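Local atomic coordinates of Nab2p (Saccharomyces cerevisiae YJM1574, PDB entry 5L2L), a protein that binds the poly(A) tails of mRNAs and pre-mRNAs through CCCH zinc fingers, protecting them from the exosome and helping control tail length and nuclear export. Residues 3-13 against 19-27. Sequence-based numbering, arbitrary orientation.
Sequences EKSLEQCKFGT and RCKYRHARS. With ZN (zinc ion), chain S; nucleotides of chain C; nucleotides of chain G.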
loop_
_atom_site.group_PDB
_atom_site.type_symbol
_atom_site.label_atom_id
_atom_site.label_comp_id
_atom_site.label_asym_id
_atom_site.label_seq_id
_atom_site.Cartn_x
_atom_site.Cartn_y
_atom_site.Cartn_z
ATOM N N GLU F 3 13.865 20.804 -2.762
ATOM C CA GLU F 3 13.172 20.278 -1.588
ATOM C C GLU F 3 13.651 18.885 -1.189
ATOM O O GLU F 3 13.336 18.430 -0.076
ATOM C CB GLU F 3 11.658 20.218 -1.844
ATOM C CG GLU F 3 10.899 21.489 -1.530
ATOM C CD GLU F 3 9.484 21.456 -2.088
ATOM O OE1 GLU F 3 9.333 21.437 -3.337
ATOM O OE2 GLU F 3 8.533 21.432 -1.276
ATOM N N LYS F 4 14.361 18.184 -2.068
ATOM C CA LYS F 4 14.741 16.805 -1.794
ATOM C C LYS F 4 15.785 16.753 -0.680
ATOM O O LYS F 4 16.673 17.608 -0.604
ATOM C CB LYS F 4 15.298 16.148 -3.059
ATOM C CG LYS F 4 14.340 16.092 -4.247
ATOM C CD LYS F 4 13.223 15.101 -4.025
ATOM C CE LYS F 4 12.413 14.885 -5.299
ATOM N NZ LYS F 4 11.197 14.030 -5.078
ATOM N N SER F 5 15.672 15.739 0.184
ATOM C CA SER F 5 16.579 15.537 1.307
ATOM C C SER F 5 17.428 14.279 1.122
ATOM O O SER F 5 16.977 13.275 0.556
ATOM C CB SER F 5 15.804 15.426 2.628
ATOM O OG SER F 5 16.671 15.064 3.702
ATOM N N LEU F 6 18.671 14.342 1.622
ATOM C CA LEU F 6 19.533 13.163 1.666
ATOM C C LEU F 6 19.121 12.160 2.751
ATOM O O LEU F 6 19.553 11.007 2.706
ATOM C CB LEU F 6 20.988 13.587 1.886
ATOM C CG LEU F 6 21.700 14.267 0.717
ATOM C CD1 LEU F 6 23.029 14.839 1.152
ATOM C CD2 LEU F 6 21.912 13.317 -0.452
ATOM N N GLU F 7 18.303 12.559 3.716
ATOM C CA GLU F 7 17.874 11.622 4.747
ATOM C C GLU F 7 17.134 10.438 4.131
ATOM O O GLU F 7 16.386 10.584 3.159
ATOM C CB GLU F 7 16.978 12.322 5.759
ATOM C CG GLU F 7 17.725 13.270 6.657
ATOM C CD GLU F 7 17.072 13.399 8.018
ATOM O OE1 GLU F 7 15.931 13.910 8.082
ATOM O OE2 GLU F 7 17.692 12.965 9.018
ATOM N N GLN F 8 17.352 9.260 4.712
ATOM C CA GLN F 8 16.803 8.015 4.181
ATOM C C GLN F 8 15.324 7.826 4.532
ATOM O O GLN F 8 14.945 7.906 5.703
ATOM C CB GLN F 8 17.596 6.830 4.741
ATOM C CG GLN F 8 17.427 5.566 3.938
ATOM C CD GLN F 8 18.142 5.664 2.601
ATOM O OE1 GLN F 8 19.120 6.403 2.463
ATOM N NE2 GLN F 8 17.647 4.958 1.614
ATOM N N CYS F 9 14.495 7.530 3.519
ATOM C CA CYS F 9 13.102 7.142 3.767
ATOM C C CYS F 9 13.041 5.799 4.481
ATOM O O CYS F 9 13.602 4.816 3.997
ATOM C CB CYS F 9 12.322 7.033 2.459
ATOM S SG CYS F 9 10.559 6.624 2.750
ATOM N N LYS F 10 12.323 5.741 5.615
ATOM C CA LYS F 10 12.277 4.500 6.386
ATOM C C LYS F 10 11.415 3.413 5.750
ATOM O O LYS F 10 11.512 2.256 6.184
ATOM C CB LYS F 10 11.796 4.765 7.822
ATOM C CG LYS F 10 10.345 5.232 7.951
ATOM C CD LYS F 10 9.954 5.592 9.398
ATOM C CE LYS F 10 9.796 4.346 10.223
ATOM N NZ LYS F 10 9.447 4.584 11.675
ATOM N N PHE F 11 10.606 3.740 4.726
ATOM C CA PHE F 11 9.719 2.781 4.078
ATOM C C PHE F 11 10.290 2.196 2.786
ATOM O O PHE F 11 9.745 1.211 2.279
ATOM C CB PHE F 11 8.358 3.443 3.811
ATOM C CG PHE F 11 7.729 3.996 5.065
ATOM C CD1 PHE F 11 7.277 3.139 6.059
ATOM C CD2 PHE F 11 7.655 5.361 5.285
ATOM C CE1 PHE F 11 6.745 3.645 7.249
ATOM C CE2 PHE F 11 7.119 5.864 6.458
ATOM C CZ PHE F 11 6.665 5.008 7.439
ATOM N N GLY F 12 11.358 2.776 2.239
ATOM C CA GLY F 12 12.025 2.172 1.089
ATOM C C GLY F 12 11.107 1.982 -0.102
ATOM O O GLY F 12 10.364 2.890 -0.511
ATOM N N THR F 13 11.175 0.785 -0.698
ATOM C CA THR F 13 10.364 0.478 -1.865
ATOM C C THR F 13 8.883 0.354 -1.535
ATOM O O THR F 13 8.078 0.240 -2.459
ATOM C CB THR F 13 10.831 -0.828 -2.521
ATOM O OG1 THR F 13 10.770 -1.886 -1.557
ATOM C CG2 THR F 13 12.257 -0.694 -3.046
ATOM N N ARG F 19 4.263 12.562 -2.158
ATOM C CA ARG F 19 4.999 13.803 -1.942
ATOM C C ARG F 19 6.299 13.602 -1.157
ATOM O O ARG F 19 6.912 14.584 -0.733
ATOM C CB ARG F 19 4.099 14.824 -1.233
ATOM C CG ARG F 19 2.758 15.048 -1.950
ATOM C CD ARG F 19 1.974 16.234 -1.385
ATOM N NE ARG F 19 2.431 17.526 -1.892
ATOM C CZ ARG F 19 2.831 18.552 -1.145
ATOM N NH1 ARG F 19 2.856 18.488 0.183
ATOM N NH2 ARG F 19 3.201 19.679 -1.744
ATOM N N CYS F 20 6.747 12.360 -0.974
ATOM C CA CYS F 20 7.911 12.098 -0.129
ATOM C C CYS F 20 9.177 12.785 -0.657
ATOM O O CYS F 20 9.533 12.644 -1.833
ATOM C CB CYS F 20 8.145 10.585 -0.029
ATOM S SG CYS F 20 9.420 10.117 1.202
ATOM N N LYS F 21 9.888 13.479 0.241
ATOM C CA LYS F 21 11.101 14.208 -0.121
ATOM C C LYS F 21 12.392 13.435 0.121
ATOM O O LYS F 21 13.466 13.955 -0.208
ATOM C CB LYS F 21 11.154 15.547 0.633
ATOM C CG LYS F 21 11.324 15.463 2.123
ATOM C CD LYS F 21 11.364 16.878 2.729
ATOM C CE LYS F 21 11.577 16.858 4.224
ATOM N NZ LYS F 21 11.835 18.236 4.767
ATOM N N TYR F 22 12.325 12.207 0.633
ATOM C CA TYR F 22 13.508 11.508 1.135
ATOM C C TYR F 22 14.090 10.526 0.100
ATOM O O TYR F 22 13.522 10.292 -0.974
ATOM C CB TYR F 22 13.147 10.802 2.454
ATOM C CG TYR F 22 12.745 11.770 3.546
ATOM C CD1 TYR F 22 13.687 12.591 4.147
ATOM C CD2 TYR F 22 11.422 11.886 3.956
ATOM C CE1 TYR F 22 13.323 13.484 5.148
ATOM C CE2 TYR F 22 11.055 12.780 4.969
ATOM C CZ TYR F 22 12.015 13.567 5.550
ATOM O OH TYR F 22 11.659 14.455 6.541
ATOM N N ARG F 23 15.260 9.959 0.432
ATOM C CA ARG F 23 15.954 9.009 -0.450
ATOM C C ARG F 23 15.417 7.595 -0.238
ATOM O O ARG F 23 15.176 7.177 0.899
ATOM C CB ARG F 23 17.470 9.000 -0.202
ATOM C CG ARG F 23 18.235 10.208 -0.738
ATOM C CD ARG F 23 19.751 9.893 -1.007
ATOM N NE ARG F 23 20.535 9.835 0.223
ATOM C CZ ARG F 23 21.862 9.740 0.288
ATOM N NH1 ARG F 23 22.611 9.695 -0.820
ATOM N NH2 ARG F 23 22.450 9.698 1.475
ATOM N N HIS F 24 15.271 6.851 -1.338
ATOM C CA HIS F 24 14.683 5.511 -1.335
ATOM C C HIS F 24 15.682 4.473 -1.847
ATOM O O HIS F 24 16.155 4.554 -2.992
ATOM C CB HIS F 24 13.400 5.478 -2.177
ATOM C CG HIS F 24 12.316 6.373 -1.652
ATOM N ND1 HIS F 24 12.230 7.707 -1.983
ATOM C CD2 HIS F 24 11.307 6.139 -0.774
ATOM C CE1 HIS F 24 11.200 8.251 -1.351
ATOM N NE2 HIS F 24 10.634 7.321 -0.594
ATOM N N ALA F 25 15.963 3.473 -1.017
ATOM C CA ALA F 25 16.850 2.381 -1.413
ATOM C C ALA F 25 16.095 1.343 -2.247
ATOM O O ALA F 25 14.976 0.941 -1.897
ATOM C CB ALA F 25 17.465 1.725 -0.166
ATOM N N ARG F 26 16.715 0.905 -3.349
ATOM C CA ARG F 26 16.217 -0.197 -4.172
ATOM C C ARG F 26 17.164 -1.389 -4.171
ATOM O O ARG F 26 16.922 -2.362 -4.903
ATOM C CB ARG F 26 15.978 0.259 -5.621
ATOM C CG ARG F 26 15.043 1.416 -5.725
ATOM C CD ARG F 26 14.394 1.519 -7.096
ATOM N NE ARG F 26 15.338 1.536 -8.209
ATOM C CZ ARG F 26 16.063 2.593 -8.562
ATOM N NH1 ARG F 26 15.985 3.713 -7.866
ATOM N NH2 ARG F 26 16.878 2.526 -9.599
ATOM N N SER F 27 18.229 -1.340 -3.375
ATOM C CA SER F 27 19.156 -2.452 -3.198
ATOM C C SER F 27 19.314 -2.766 -1.713
ATOM O O SER F 27 19.309 -1.866 -0.870
ATOM C CB SER F 27 20.532 -2.112 -3.786
ATOM O OG SER F 27 21.440 -3.182 -3.607
HETATM ZN ZN ZN S . 9.414 7.778 1.050
ATOM P P A C 3 8.317 15.198 7.747
ATOM O OP1 A C 3 8.569 15.587 6.332
ATOM O OP2 A C 3 8.742 16.108 8.846
ATOM O "O5'" A C 3 6.764 14.865 7.932
ATOM C "C5'" A C 3 5.861 14.885 6.825
ATOM C "C4'" A C 3 5.563 13.490 6.325
ATOM O "O4'" A C 3 6.839 12.821 6.071
ATOM C "C3'" A C 3 4.794 12.601 7.314
ATOM O "O3'" A C 3 3.862 11.728 6.630
ATOM C "C2'" A C 3 5.920 11.801 7.986
ATOM O "O2'" A C 3 5.519 10.563 8.532
ATOM C "C1'" A C 3 6.914 11.626 6.830
ATOM N N9 A C 3 8.315 11.373 7.229
ATOM C C8 A C 3 9.117 12.011 8.154
ATOM N N7 A C 3 10.337 11.501 8.265
ATOM C C5 A C 3 10.357 10.441 7.350
ATOM C C6 A C 3 11.340 9.482 6.968
ATOM N N6 A C 3 12.582 9.396 7.453
ATOM N N1 A C 3 11.005 8.571 6.024
ATOM C C2 A C 3 9.775 8.626 5.499
ATOM N N3 A C 3 8.776 9.460 5.770
ATOM C C4 A C 3 9.117 10.358 6.717
ATOM P P A C 7 -2.813 15.277 -2.911
ATOM O OP1 A C 7 -1.361 15.085 -2.668
ATOM O OP2 A C 7 -3.768 15.080 -1.783
ATOM O "O5'" A C 7 -3.044 16.721 -3.539
ATOM C "C5'" A C 7 -2.808 17.901 -2.778
ATOM C "C4'" A C 7 -2.581 19.092 -3.667
ATOM O "O4'" A C 7 -2.306 20.252 -2.837
ATOM C "C3'" A C 7 -1.390 18.972 -4.605
ATOM O "O3'" A C 7 -1.642 19.774 -5.761
ATOM C "C2'" A C 7 -0.253 19.569 -3.771
ATOM O "O2'" A C 7 0.862 20.027 -4.508
ATOM C "C1'" A C 7 -0.972 20.714 -3.073
ATOM N N9 A C 7 -0.450 21.136 -1.766
ATOM C C8 A C 7 -0.120 22.427 -1.402
ATOM N N7 A C 7 0.206 22.564 -0.138
ATOM C C5 A C 7 0.033 21.273 0.377
ATOM C C6 A C 7 0.220 20.739 1.667
ATOM N N6 A C 7 0.611 21.474 2.699
ATOM N N1 A C 7 -0.011 19.422 1.869
ATOM C C2 A C 7 -0.413 18.693 0.808
ATOM N N3 A C 7 -0.616 19.087 -0.452
ATOM C C4 A C 7 -0.373 20.396 -0.604
ATOM P P A G 4 3.044 6.592 11.919
ATOM O OP1 A G 4 3.565 6.053 13.196
ATOM O OP2 A G 4 3.723 7.703 11.208
ATOM O "O5'" A G 4 3.003 5.414 10.841
ATOM C "C5'" A G 4 2.294 4.231 11.102
ATOM C "C4'" A G 4 2.153 3.379 9.876
ATOM O "O4'" A G 4 1.611 4.155 8.777
ATOM C "C3'" A G 4 3.426 2.772 9.306
ATOM O "O3'" A G 4 3.842 1.621 10.036
ATOM C "C2'" A G 4 2.981 2.430 7.885
ATOM O "O2'" A G 4 2.205 1.233 7.895
ATOM C "C1'" A G 4 2.078 3.625 7.550
ATOM N N9 A G 4 2.807 4.676 6.810
ATOM C C8 A G 4 3.188 5.925 7.244
ATOM N N7 A G 4 3.823 6.640 6.333
ATOM C C5 A G 4 3.886 5.796 5.227
ATOM C C6 A G 4 4.446 5.937 3.945
ATOM N N6 A G 4 5.093 7.015 3.526
ATOM N N1 A G 4 4.318 4.903 3.073
ATOM C C2 A G 4 3.670 3.796 3.480
ATOM N N3 A G 4 3.118 3.538 4.670
ATOM C C4 A G 4 3.248 4.592 5.503
HETATM O O HOH W 1 14.236 19.296 2.603
HETATM O O HOH W 2 12.083 11.645 -2.893
HETATM O O HOH W 3 15.567 12.824 -1.761
HETATM O O HOH W 4 20.682 8.762 3.679
HETATM O O HOH W 5 15.010 3.547 1.876
#
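The fifth CCCH zinc finger closes here: C9 SG from residues 3-13 meets C20 SG and H24 NE2 from residues 19-27 on one zinc ion, C15 being the fourth ligand. C9 CB lies over a face of the H24 ring, whose NE2 sits 2.1 Å from the zinc. With no regular strand on either side, backbone bonds still tie the two together. S5 N donates to K21 O, and Q8 and R23 form a single beta bridge, R23 N giving to E7 O at 3.0 Å and C9 N to R23 O at 2.7 Å, the latter in the carbonyl plane. R23 bends at chi3 (-76°), which brings NE to 2.9 Å from L6 O, while L6 CD2 lies 3.6 Å above the centre of the guanidinium; NH1 goes on to R39 O in the next finger. Cutting this side chain back to an alanine is likely to cost L6 O its NE donor and the water they share its NH2 partner, take the flat guanidinium from over L6 CD2 and break the tie to R39. E7 CB flanks the Y22 ring, 3.7 Å from CD1. The finger also holds adenine A3 of chain C, which packs offset over one face of the Y22 ring, K21 CG covering the opposite face. N6 of A3 donates to Q8 O. On the same Watson-Crick edge, K10 N donates to N1 of A3 at 3.1 Å.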